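Local coordinates for FMN-dependent nitronate monooxygenase (Shewanella oneidensis, PDB 5LSM), which probably oxidises propionate 3-nitronate with molecular oxygen to 3-oxopropanoate, nitrate and nitrite, using bound flavin mononucleotide as its cofactor, at residues A57-T62 with A122-E127; T154-E159 with T192-T197; W163-G168 with V208-I213; H253-Q258 with G315-S320. All blocks are in the same frame, centred on the assembly; numbering follows the deposited sequence.

Followed from the N terminus, the chain first closes a loop at contact 1, where the exits of helices 48-59 and 115-124 meet after an excursion that includes strand 66-71. That loop is complete before contact 2 opens. Contacts 2 and 3 cross, their segments alternating along the chain: contact 2 joins the start of helix 158-166 to the loop before helix 197-207, and contact 3 joins the end of the same helix to the turn entering strand 212-215. They touch through Leu164, which packs on Thr154 and Ala155. Contact 4 follows in series, tying helix 251-258 to the loop after helix 301-313, about 37 Å from contact 3 between centres.

Contact 1: A57-T62 with A122-E127; sequences AIRSQT and AKFKPE
Arg59 and Glu127 reach for each other from opposite directions, and the guanidinium stands steeply across the carboxylate, the two planes 72° apart, so the two groups do not pair flat and two-pronged. The salt bridge rests mainly on NH2 of Arg59 and OE2 of Glu127, 3.1 Å apart, met on the syn side of the oxygen but somewhat out of the carboxylate plane. The bonds from NH1 and NH2 to Glu127 OE1 are weak, and that oxygen also accepts from the backbone N of Ile66.

What fixes the plane of the guanidinium lies at its edge. Arg59 NH2 gives an almost straight bond (172°) to Phe124 O, 3.2 Å away and in the guanidinium plane, although the donor sits above the carbonyl plane. A water 2.7 Å from Arg59 NE donates in turn to Phe124 O at 3.0 Å, so the carbonyl is reached both directly and through the water. The arginine chain bends at its second torsion (chi2 -56°), and its CG lies 4.0 Å from Phe124 CD1 as the two side chains run antiparallel past each other. Arginine suits this place, with a long apolar stem for the ring and several donors for carbonyl and carboxylate. Beyond the contact Phe124 packs on Leu55 and Thr56. Both segments are turns, leading from helices 48-59 and 115-124 into the adjacent parallel strands 66-71 and 128-132 of the TIM barrel.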
loop_
_atom_site.group_PDB
_atom_site.type_symbol
_atom_site.label_atom_id
_atom_site.label_comp_id
_atom_site.label_asym_id
_atom_site.label_seq_id
_atom_site.Cartn_x
_atom_site.Cartn_y
_atom_site.Cartn_z
ATOM N N ALA A 57 -0.256 26.916 26.332
ATOM C CA ALA A 57 -0.769 25.770 27.084
ATOM C C ALA A 57 0.199 24.576 27.096
ATOM O O ALA A 57 0.348 23.912 28.119
ATOM C CB ALA A 57 -2.128 25.343 26.559
ATOM N N ILE A 58 0.881 24.315 25.988
ATOM C CA ILE A 58 1.872 23.236 25.981
ATOM C C ILE A 58 3.039 23.547 26.920
ATOM O O ILE A 58 3.430 22.704 27.733
ATOM C CB ILE A 58 2.386 22.932 24.562
ATOM C CG1 ILE A 58 1.290 22.218 23.757
ATOM C CG2 ILE A 58 3.644 22.067 24.611
ATOM C CD1 ILE A 58 1.453 22.334 22.248
ATOM N N ARG A 59 3.522 24.786 26.889
ATOM C CA ARG A 59 4.760 25.127 27.586
ATOM C C ARG A 59 4.601 25.222 29.099
ATOM O O ARG A 59 5.577 25.125 29.832
ATOM C CB ARG A 59 5.376 26.413 27.028
ATOM C CG ARG A 59 6.026 26.237 25.661
ATOM C CD ARG A 59 7.099 25.142 25.621
ATOM N NE ARG A 59 8.103 25.424 24.584
ATOM C CZ ARG A 59 8.812 24.506 23.922
ATOM N NH1 ARG A 59 8.678 23.213 24.199
ATOM N NH2 ARG A 59 9.689 24.889 23.000
ATOM N N SER A 60 3.374 25.323 29.583
ATOM C CA SER A 60 3.191 25.437 31.011
ATOM C C SER A 60 2.823 24.111 31.652
ATOM O O SER A 60 2.378 24.083 32.794
ATOM C CB SER A 60 2.141 26.495 31.317
ATOM O OG SER A 60 0.934 26.170 30.690
ATOM N N GLN A 61 2.956 23.013 30.906
ATOM C CA GLN A 61 2.770 21.666 31.477
ATOM C C GLN A 61 3.969 20.756 31.218
ATOM O O GLN A 61 4.094 19.692 31.835
ATOM C CB GLN A 61 1.485 21.015 30.922
ATOM C CG GLN A 61 0.197 21.497 31.583
ATOM C CD GLN A 61 -1.041 20.657 31.233
ATOM O OE1 GLN A 61 -0.978 19.434 31.097
ATOM N NE2 GLN A 61 -2.182 21.317 31.140
ATOM N N THR A 62 4.799 21.125 30.246
ATOM C CA THR A 62 6.020 20.369 29.939
ATOM C C THR A 62 7.063 21.279 29.305
ATOM O O THR A 62 6.729 22.282 28.698
ATOM C CB THR A 62 5.759 19.170 28.989
ATOM O OG1 THR A 62 7.002 18.556 28.632
ATOM C CG2 THR A 62 5.041 19.617 27.701
ATOM N N ALA A 122 8.458 32.182 16.783
ATOM C CA ALA A 122 9.775 32.661 17.184
ATOM C C ALA A 122 9.847 32.841 18.697
ATOM O O ALA A 122 10.902 32.670 19.280
ATOM C CB ALA A 122 10.094 33.964 16.480
ATOM N N LYS A 123 8.722 33.196 19.322
ATOM C CA LYS A 123 8.649 33.345 20.785
ATOM C C LYS A 123 8.871 32.014 21.519
ATOM O O LYS A 123 9.500 31.984 22.571
ATOM C CB LYS A 123 7.300 33.954 21.199
ATOM N N PHE A 124 8.392 30.914 20.941
ATOM C CA PHE A 124 8.419 29.612 21.619
ATOM C C PHE A 124 9.607 28.735 21.231
ATOM O O PHE A 124 10.078 27.954 22.051
ATOM C CB PHE A 124 7.101 28.862 21.387
ATOM C CG PHE A 124 5.913 29.554 21.981
ATOM C CD1 PHE A 124 5.661 29.477 23.344
ATOM C CD2 PHE A 124 5.129 30.389 21.207
ATOM C CE1 PHE A 124 4.618 30.183 23.913
ATOM C CE2 PHE A 124 4.055 31.065 21.763
ATOM C CZ PHE A 124 3.806 30.970 23.118
ATOM N N LYS A 125 10.070 28.843 19.987
ATOM C CA LYS A 125 11.258 28.096 19.504
ATOM C C LYS A 125 11.145 26.579 19.641
ATOM O O LYS A 125 11.855 25.972 20.437
ATOM C CB LYS A 125 12.528 28.586 20.186
ATOM C CG LYS A 125 12.948 29.975 19.732
ATOM C CD LYS A 125 14.424 30.214 19.982
ATOM C CE LYS A 125 14.776 30.029 21.450
ATOM N NZ LYS A 125 16.024 30.766 21.786
ATOM N N PRO A 126 10.264 25.966 18.830
ATOM C CA PRO A 126 9.959 24.539 18.861
ATOM C C PRO A 126 11.156 23.674 18.554
ATOM O O PRO A 126 11.885 23.945 17.626
ATOM C CB PRO A 126 8.922 24.378 17.752
ATOM C CG PRO A 126 8.279 25.704 17.645
ATOM C CD PRO A 126 9.375 26.689 17.905
ATOM N N GLU A 127 11.265 22.565 19.258
ATOM C CA GLU A 127 12.354 21.638 19.043
ATOM C C GLU A 127 12.270 21.069 17.635
ATOM O O GLU A 127 13.273 20.964 16.922
ATOM C CB GLU A 127 12.317 20.532 20.101
ATOM C CG GLU A 127 12.653 21.024 21.518
ATOM C CD GLU A 127 11.581 21.944 22.120
ATOM O OE1 GLU A 127 10.389 21.855 21.725
ATOM O OE2 GLU A 127 11.922 22.759 23.002
HETATM O O HOH W 1 8.907 27.968 24.818
#

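Contact 2: T154-E159 with T192-T197; sequences TATTVE and TEQLGT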
loop_
_atom_site.group_PDB
_atom_site.type_symbol
_atom_site.label_atom_id
_atom_site.label_comp_id
_atom_site.label_asym_id
_atom_site.label_seq_id
_atom_site.Cartn_x
_atom_site.Cartn_y
_atom_site.Cartn_z
ATOM N N THR A 154 7.327 15.472 4.897
ATOM C CA THR A 154 6.809 14.182 4.470
ATOM C C THR A 154 7.222 13.884 3.008
ATOM O O THR A 154 7.175 14.750 2.153
ATOM C CB THR A 154 5.264 14.099 4.683
ATOM O OG1 THR A 154 4.966 13.839 6.069
ATOM C CG2 THR A 154 4.656 12.993 3.851
ATOM N N ALA A 155 7.724 12.681 2.768
ATOM C CA ALA A 155 7.995 12.189 1.421
ATOM C C ALA A 155 7.095 11.010 1.131
ATOM O O ALA A 155 7.003 10.098 1.958
ATOM C CB ALA A 155 9.436 11.748 1.317
ATOM N N THR A 156 6.455 11.010 -0.039
ATOM C CA THR A 156 5.687 9.843 -0.501
ATOM C C THR A 156 6.345 9.080 -1.640
ATOM O O THR A 156 5.784 8.096 -2.125
ATOM C CB THR A 156 4.263 10.215 -0.966
ATOM O OG1 THR A 156 4.324 11.021 -2.159
ATOM C CG2 THR A 156 3.496 10.936 0.146
ATOM N N THR A 157 7.521 9.528 -2.067
ATOM C CA THR A 157 8.325 8.804 -3.032
ATOM C C THR A 157 9.809 9.026 -2.706
ATOM O O THR A 157 10.159 9.917 -1.932
ATOM C CB THR A 157 8.090 9.326 -4.466
ATOM O OG1 THR A 157 8.449 10.718 -4.529
ATOM C CG2 THR A 157 6.646 9.138 -4.903
ATOM N N VAL A 158 10.671 8.294 -3.402
ATOM C CA VAL A 158 12.100 8.494 -3.321
ATOM C C VAL A 158 12.554 9.846 -3.869
ATOM O O VAL A 158 13.465 10.461 -3.316
ATOM C CB VAL A 158 12.871 7.352 -4.026
ATOM C CG1 VAL A 158 14.363 7.641 -4.031
ATOM C CG2 VAL A 158 12.608 6.041 -3.304
ATOM N N GLU A 159 11.930 10.316 -4.943
ATOM C CA GLU A 159 12.288 11.626 -5.500
ATOM C C GLU A 159 12.002 12.736 -4.503
ATOM O O GLU A 159 12.819 13.634 -4.329
ATOM C CB GLU A 159 11.525 11.915 -6.777
ATOM C CG GLU A 159 12.087 11.211 -7.995
ATOM C CD GLU A 159 11.631 9.766 -8.119
ATOM O OE1 GLU A 159 10.544 9.409 -7.575
ATOM O OE2 GLU A 159 12.370 8.991 -8.779
ATOM N N THR A 192 -0.313 6.795 -8.670
ATOM C CA THR A 192 0.348 5.510 -8.931
ATOM C C THR A 192 1.869 5.553 -8.702
ATOM O O THR A 192 2.547 4.531 -8.793
ATOM C CB THR A 192 0.097 5.021 -10.379
ATOM O OG1 THR A 192 0.804 5.858 -11.312
ATOM C CG2 THR A 192 -1.418 5.007 -10.699
ATOM N N GLU A 193 2.417 6.738 -8.453
ATOM C CA GLU A 193 3.830 6.851 -8.089
ATOM C C GLU A 193 4.087 6.528 -6.615
ATOM O O GLU A 193 5.216 6.197 -6.228
ATOM C CB GLU A 193 4.363 8.234 -8.446
ATOM C CG GLU A 193 4.268 8.491 -9.931
ATOM C CD GLU A 193 5.401 9.317 -10.476
ATOM O OE1 GLU A 193 5.751 10.346 -9.853
ATOM O OE2 GLU A 193 5.887 8.974 -11.575
ATOM N N GLN A 194 3.024 6.538 -5.821
ATOM C CA GLN A 194 3.136 6.350 -4.387
ATOM C C GLN A 194 3.084 4.874 -3.998
ATOM O O GLN A 194 2.583 4.036 -4.745
ATOM C CB GLN A 194 2.045 7.134 -3.675
ATOM C CG GLN A 194 2.217 8.638 -3.836
ATOM C CD GLN A 194 1.206 9.430 -3.032
ATOM O OE1 GLN A 194 0.719 8.979 -1.990
ATOM N NE2 GLN A 194 0.866 10.610 -3.523
ATOM N N LEU A 195 3.675 4.567 -2.845
ATOM C CA LEU A 195 3.967 3.205 -2.453
ATOM C C LEU A 195 3.388 2.933 -1.085
ATOM O O LEU A 195 3.223 3.847 -0.265
ATOM C CB LEU A 195 5.479 2.987 -2.366
ATOM C CG LEU A 195 6.431 3.301 -3.524
ATOM C CD1 LEU A 195 7.742 2.551 -3.299
ATOM C CD2 LEU A 195 5.839 2.917 -4.859
ATOM N N GLY A 196 3.234 1.655 -0.779
ATOM C CA GLY A 196 2.935 1.250 0.586
ATOM C C GLY A 196 4.141 1.314 1.496
ATOM O O GLY A 196 5.293 1.250 1.043
ATOM N N THR A 197 3.877 1.378 2.795
ATOM C CA THR A 197 4.947 1.505 3.783
ATOM C C THR A 197 6.068 0.488 3.578
ATOM O O THR A 197 7.249 0.834 3.666
ATOM C CB THR A 197 4.400 1.400 5.211
ATOM O OG1 THR A 197 3.796 2.644 5.568
ATOM C CG2 THR A 197 5.532 1.075 6.214
HETATM O O HOH W 2 3.688 6.615 -1.002
#
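Van der Waals packing comes first: Thr156 lies across the extended chain of Gln194, with Thr156 OG1 3.6 Å from Gln194 CG and Thr156 CB 3.8 Å from Gln194 CD. Next to it the methyl CG2 of Thr157 rests 3.5 Å from Glu193 O. With chi1 at 60°, the Thr157 hydroxyl is left to cap Glu160 N at the start of helix 158-166 while the methyl serves the contact, a division of labour that suits threonine.

The polar link between the backbones is a water, 2.8 Å from Thr156 O, to which it donates, and 2.8 Å from Leu195 N, from which it accepts. Side-chain polar ends look elsewhere: Thr156 OG1 bonds to Glu160 OE1, and glutamine suits its place by laying CG against Thr156 while Gln194 OE1 accepts from Arg183 NE. A leucine in place of Gln194 would probably leave Arg183 NE without this acceptor.

The site lies just past the C-terminal end of barrel strand 150-155, and Thr156 also touches Gln175, an FMN-binding residue. With one water and side-chain packing joining the segments, the chemistry implies a join set by shape, its side-chain polar ends bonded to neighbours and the carbonyl of Gln194 to Gln326 NE2 of the second subunit.

Contact 3: W163-G168 with V208-I213; sequences WLEARG and VEIPVI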
loop_
_atom_site.group_PDB
_atom_site.type_symbol
_atom_site.label_atom_id
_atom_site.label_comp_id
_atom_site.label_asym_id
_atom_site.label_seq_id
_atom_site.Cartn_x
_atom_site.Cartn_y
_atom_site.Cartn_z
ATOM N N TRP A 163 14.525 15.424 -2.705
ATOM C CA TRP A 163 14.267 16.854 -2.771
ATOM C C TRP A 163 14.351 17.456 -1.377
ATOM O O TRP A 163 14.913 18.522 -1.199
ATOM C CB TRP A 163 12.892 17.140 -3.366
ATOM C CG TRP A 163 12.649 18.615 -3.598
ATOM C CD1 TRP A 163 13.060 19.344 -4.665
ATOM C CD2 TRP A 163 11.939 19.520 -2.744
ATOM N NE1 TRP A 163 12.652 20.641 -4.535
ATOM C CE2 TRP A 163 11.955 20.777 -3.368
ATOM C CE3 TRP A 163 11.308 19.394 -1.509
ATOM C CZ2 TRP A 163 11.340 21.895 -2.817
ATOM C CZ3 TRP A 163 10.689 20.511 -0.957
ATOM C CH2 TRP A 163 10.720 21.745 -1.606
ATOM N N LEU A 164 13.784 16.761 -0.396
ATOM C CA LEU A 164 13.801 17.224 0.977
ATOM C C LEU A 164 15.220 17.244 1.591
ATOM O O LEU A 164 15.602 18.201 2.267
ATOM C CB LEU A 164 12.864 16.377 1.826
ATOM C CG LEU A 164 11.397 16.502 1.445
ATOM C CD1 LEU A 164 10.557 15.454 2.156
ATOM C CD2 LEU A 164 10.888 17.891 1.771
ATOM N N GLU A 165 15.994 16.197 1.345
ATOM C CA GLU A 165 17.370 16.164 1.802
ATOM C C GLU A 165 18.146 17.334 1.224
ATOM O O GLU A 165 18.796 18.087 1.951
ATOM C CB GLU A 165 18.025 14.867 1.386
ATOM C CG GLU A 165 19.356 14.607 2.062
ATOM C CD GLU A 165 19.939 13.272 1.658
ATOM O OE1 GLU A 165 19.919 12.970 0.443
ATOM O OE2 GLU A 165 20.379 12.515 2.552
ATOM N N ALA A 166 17.996 17.521 -0.084
ATOM C CA ALA A 166 18.729 18.537 -0.839
ATOM C C ALA A 166 18.419 19.948 -0.348
ATOM O O ALA A 166 19.251 20.824 -0.424
ATOM C CB ALA A 166 18.397 18.413 -2.325
ATOM N N ARG A 167 17.216 20.148 0.166
ATOM C CA ARG A 167 16.781 21.437 0.659
ATOM C C ARG A 167 16.938 21.551 2.180
ATOM O O ARG A 167 16.383 22.446 2.794
ATOM C CB ARG A 167 15.317 21.666 0.262
ATOM C CG ARG A 167 15.089 21.805 -1.239
ATOM C CD ARG A 167 14.275 23.052 -1.548
ATOM N NE ARG A 167 14.761 24.200 -0.770
ATOM C CZ ARG A 167 13.996 25.143 -0.216
ATOM N NH1 ARG A 167 12.674 25.134 -0.349
ATOM N NH2 ARG A 167 14.568 26.106 0.487
ATOM N N GLY A 168 17.697 20.649 2.786
ATOM C CA GLY A 168 18.162 20.844 4.149
ATOM C C GLY A 168 17.321 20.212 5.249
ATOM O O GLY A 168 17.560 20.476 6.425
ATOM N N VAL A 208 18.793 7.938 0.991
ATOM C CA VAL A 208 19.185 9.138 1.739
ATOM C C VAL A 208 20.141 8.784 2.860
ATOM O O VAL A 208 20.248 7.634 3.257
ATOM C CB VAL A 208 17.973 9.916 2.328
ATOM C CG1 VAL A 208 16.959 10.232 1.251
ATOM C CG2 VAL A 208 17.313 9.162 3.473
ATOM N N GLU A 209 20.852 9.787 3.348
ATOM C CA GLU A 209 21.776 9.595 4.443
ATOM C C GLU A 209 21.150 10.018 5.758
ATOM O O GLU A 209 21.515 9.499 6.794
ATOM C CB GLU A 209 23.056 10.383 4.193
ATOM C CG GLU A 209 23.905 9.836 3.056
ATOM C CD GLU A 209 24.798 10.903 2.444
ATOM O OE1 GLU A 209 24.753 11.089 1.208
ATOM O OE2 GLU A 209 25.514 11.587 3.209
ATOM N N ILE A 210 20.184 10.932 5.708
ATOM C CA ILE A 210 19.518 11.413 6.918
ATOM C C ILE A 210 18.506 10.426 7.509
ATOM O O ILE A 210 18.215 9.398 6.906
ATOM C CB ILE A 210 18.854 12.785 6.713
ATOM C CG1 ILE A 210 17.783 12.730 5.607
ATOM C CG2 ILE A 210 19.925 13.827 6.420
ATOM C CD1 ILE A 210 17.159 14.080 5.292
ATOM N N PRO A 211 18.079 10.670 8.765
ATOM C CA PRO A 211 17.208 9.688 9.425
ATOM C C PRO A 211 15.814 9.638 8.808
ATOM O O PRO A 211 15.301 10.659 8.354
ATOM C CB PRO A 211 17.123 10.209 10.865
ATOM C CG PRO A 211 18.359 11.034 11.039
ATOM C CD PRO A 211 18.591 11.676 9.721
ATOM N N VAL A 212 15.188 8.469 8.868
ATOM C CA VAL A 212 13.894 8.262 8.263
ATOM C C VAL A 212 12.895 7.800 9.313
ATOM O O VAL A 212 13.159 6.887 10.098
ATOM C CB VAL A 212 13.968 7.247 7.104
ATOM C CG1 VAL A 212 12.625 7.145 6.400
ATOM C CG2 VAL A 212 15.047 7.656 6.106
ATOM N N ILE A 213 11.789 8.527 9.371
ATOM C CA ILE A 213 10.654 8.234 10.239
ATOM C C ILE A 213 9.573 7.466 9.465
ATOM O O ILE A 213 9.123 7.896 8.394
ATOM C CB ILE A 213 10.042 9.547 10.783
ATOM C CG1 ILE A 213 11.099 10.335 11.577
ATOM C CG2 ILE A 213 8.819 9.239 11.644
ATOM C CD1 ILE A 213 10.973 11.843 11.506
HETATM O O HOH W 3 21.962 11.240 -0.379
#
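Two glutamates, Glu165 and Glu209, meet, yet the bond between them runs from the backbone of one to the carboxylate of the other. Glu209 N donates to Glu165 OE2 at 2.9 Å, nearly straight at 168°, and OE2 receives it on its syn lone pair. The carboxylates stay apart, Glu165 OE2 lying 4.8 Å from Glu209 OE1, and a water lies 2.8 Å from Glu165 OE1 and 3.2 Å from Glu209 OE1. Glutamate has the length for this: with CG turned away from the backbone N (chi1 -168°) and the rest extended, it spans the gap from helix 158-166 to the turn.

That turn leads into strand 212-215 of the barrel, and the helix leads into its neighbour, strand 171-175. The helix ends in a Schellman motif, Gly168 taking the positive-phi position, with Ala169 N bonding to Leu164 O and Gly168 N to Glu165 O at 2.9 Å.

Ile210 CD1 packs against the stem of Glu165, 3.9 Å from its CG, while Val208 CB comes within 3.5 Å of the carboxylate oxygen Glu165 OE2. Putting an alanine here would probably leave Glu209 N without this acceptor and cost Ile210 CD1 its contact with CG. Ile210 and Val208 both pack on Ile172 of strand 171-175.

Contact 4: H253-Q258 with G315-S320; sequences HREALQ and GFWDFS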
loop_
_atom_site.group_PDB
_atom_site.type_symbol
_atom_site.label_atom_id
_atom_site.label_comp_id
_atom_site.label_asym_id
_atom_site.label_seq_id
_atom_site.Cartn_x
_atom_site.Cartn_y
_atom_site.Cartn_z
ATOM N N HIS A 253 -17.024 10.279 14.645
ATOM C CA HIS A 253 -15.724 9.768 14.180
ATOM C C HIS A 253 -15.230 8.600 15.052
ATOM O O HIS A 253 -14.865 7.561 14.534
ATOM C CB HIS A 253 -14.699 10.902 14.178
ATOM C CG HIS A 253 -13.492 10.649 13.322
ATOM N ND1 HIS A 253 -13.156 9.399 12.840
ATOM C CD2 HIS A 253 -12.509 11.485 12.911
ATOM C CE1 HIS A 253 -12.034 9.482 12.149
ATOM N NE2 HIS A 253 -11.607 10.731 12.199
ATOM N N ARG A 254 -15.309 8.737 16.372
ATOM C CA ARG A 254 -15.024 7.608 17.287
ATOM C C ARG A 254 -15.840 6.328 16.991
ATOM O O ARG A 254 -15.333 5.196 17.123
ATOM C CB ARG A 254 -15.263 8.034 18.733
ATOM C CG ARG A 254 -14.223 8.994 19.278
ATOM C CD ARG A 254 -14.565 9.464 20.688
ATOM N NE ARG A 254 -13.433 10.144 21.318
ATOM C CZ ARG A 254 -12.426 9.526 21.939
ATOM N NH1 ARG A 254 -12.410 8.200 22.061
ATOM N NH2 ARG A 254 -11.425 10.239 22.441
ATOM N N GLU A 255 -17.109 6.510 16.638
ATOM C CA GLU A 255 -18.027 5.388 16.420
ATOM C C GLU A 255 -17.682 4.660 15.131
ATOM O O GLU A 255 -17.790 3.436 15.039
ATOM C CB GLU A 255 -19.464 5.903 16.341
ATOM C CG GLU A 255 -20.517 4.810 16.184
ATOM C CD GLU A 255 -21.737 5.023 17.068
ATOM O OE1 GLU A 255 -21.759 6.008 17.841
ATOM O OE2 GLU A 255 -22.670 4.193 17.003
ATOM N N ALA A 256 -17.294 5.435 14.126
ATOM C CA ALA A 256 -16.911 4.891 12.843
ATOM C C ALA A 256 -15.640 4.060 12.991
ATOM O O ALA A 256 -15.600 2.910 12.554
ATOM C CB ALA A 256 -16.715 6.016 11.834
ATOM N N LEU A 257 -14.633 4.611 13.673
ATOM C CA LEU A 257 -13.385 3.866 13.932
ATOM C C LEU A 257 -13.607 2.488 14.574
ATOM O O LEU A 257 -12.798 1.582 14.385
ATOM C CB LEU A 257 -12.455 4.674 14.828
ATOM C CG LEU A 257 -11.842 5.926 14.217
ATOM C CD1 LEU A 257 -11.402 6.883 15.322
ATOM C CD2 LEU A 257 -10.687 5.569 13.293
ATOM N N GLN A 258 -14.644 2.358 15.393
ATOM C CA GLN A 258 -14.860 1.128 16.179
ATOM C C GLN A 258 -15.750 0.130 15.438
ATOM O O GLN A 258 -15.718 -1.066 15.714
ATOM C CB GLN A 258 -15.480 1.458 17.546
ATOM C CG GLN A 258 -14.454 1.858 18.591
ATOM C CD GLN A 258 -15.030 2.723 19.692
ATOM O OE1 GLN A 258 -15.720 3.709 19.431
ATOM N NE2 GLN A 258 -14.723 2.380 20.931
ATOM N N GLY A 315 -26.815 12.262 13.327
ATOM C CA GLY A 315 -26.101 11.035 13.665
ATOM C C GLY A 315 -25.676 10.190 12.478
ATOM O O GLY A 315 -25.316 9.025 12.645
ATOM N N PHE A 316 -25.696 10.771 11.282
ATOM C CA PHE A 316 -25.136 10.121 10.102
ATOM C C PHE A 316 -23.694 10.563 9.923
ATOM O O PHE A 316 -23.396 11.751 10.000
ATOM C CB PHE A 316 -25.927 10.505 8.857
ATOM C CG PHE A 316 -27.320 9.968 8.836
ATOM C CD1 PHE A 316 -27.548 8.598 8.784
ATOM C CD2 PHE A 316 -28.407 10.825 8.828
ATOM C CE1 PHE A 316 -28.836 8.096 8.751
ATOM C CE2 PHE A 316 -29.692 10.328 8.801
ATOM C CZ PHE A 316 -29.907 8.960 8.750
ATOM N N TRP A 317 -22.808 9.617 9.618
ATOM C CA TRP A 317 -21.437 9.972 9.271
ATOM C C TRP A 317 -21.231 10.124 7.757
ATOM O O TRP A 317 -20.101 10.252 7.297
ATOM C CB TRP A 317 -20.418 9.008 9.922
ATOM C CG TRP A 317 -20.454 7.540 9.509
ATOM C CD1 TRP A 317 -20.349 7.045 8.249
ATOM C CD2 TRP A 317 -20.394 6.394 10.387
ATOM N NE1 TRP A 317 -20.304 5.666 8.279
ATOM C CE2 TRP A 317 -20.312 5.247 9.579
ATOM C CE3 TRP A 317 -20.429 6.234 11.771
ATOM C CZ2 TRP A 317 -20.304 3.956 10.103
ATOM C CZ3 TRP A 317 -20.425 4.942 12.295
ATOM C CH2 TRP A 317 -20.360 3.824 11.458
ATOM N N ASP A 318 -22.339 10.294 7.027
ATOM C CA ASP A 318 -22.361 10.225 5.554
ATOM C C ASP A 318 -21.557 11.333 4.864
ATOM O O ASP A 318 -21.146 11.170 3.724
ATOM C CB ASP A 318 -23.818 10.253 5.021
ATOM C CG ASP A 318 -24.653 9.020 5.462
ATOM O OD1 ASP A 318 -24.190 8.261 6.343
ATOM O OD2 ASP A 318 -25.789 8.835 4.956
ATOM N N PHE A 319 -21.359 12.468 5.524
ATOM C CA PHE A 319 -20.660 13.588 4.889
ATOM C C PHE A 319 -19.466 14.059 5.728
ATOM O O PHE A 319 -19.107 15.229 5.706
ATOM C CB PHE A 319 -21.642 14.741 4.609
ATOM C CG PHE A 319 -22.645 14.427 3.536
ATOM C CD1 PHE A 319 -22.358 14.683 2.206
ATOM C CD2 PHE A 319 -23.821 13.769 3.845
ATOM C CE1 PHE A 319 -23.244 14.328 1.209
ATOM C CE2 PHE A 319 -24.714 13.402 2.856
ATOM C CZ PHE A 319 -24.427 13.689 1.538
ATOM N N SER A 320 -18.844 13.133 6.453
ATOM C CA SER A 320 -17.735 13.480 7.336
ATOM C C SER A 320 -16.387 13.021 6.747
ATOM O O SER A 320 -16.300 11.947 6.161
ATOM C CB SER A 320 -17.941 12.856 8.711
ATOM O OG SER A 320 -19.081 13.390 9.359
#
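Ala256 presents its methyl to one face of the Trp317 indole. Its CB stands 3.9 Å from the centroid of the six-membered ring and only 17° off the ring normal, a CH-pi contact, and lies nearest to Trp317 CE3, at 3.7 Å. The backbone joins in, for Ala256 CA is 3.6 Å from Trp317 CZ3, which shows how close the indole comes to the helix itself. Alanine suits the place because its small methyl lets the ring come up to the helix backbone. Glu255 meets the same ring differently: its CG lies at the edge, near the ring plane, 3.9 Å from Trp317 CZ3, and the two side chains cross at about a right angle.

Further out, the first torsion of Trp317 (chi1 64°) sets CG between the backbone N and the carbonyl carbon and swings the indole out to the helix. Its backbone is held in a turn by Ser320 N bonding to Trp317 O at 3.3 Å, and Ser320 OG bonds to Glu312. Two residues before Trp317, Gly315, at positive phi, closes helix 301-313 with a Schellman motif. Across the contact, helix 251-258 turns Leu257 away from the indole, onto Leu242 and Cys324. These parts follow the last barrel strand, 234-237, and the methyl of Ala256 is about 12 Å from FMN. With the side-chain atoms that touch all carbon, the chemistry implies a union that depends on surface fit and dispersion, while polar bonds nearby shape the turn that carries the indole.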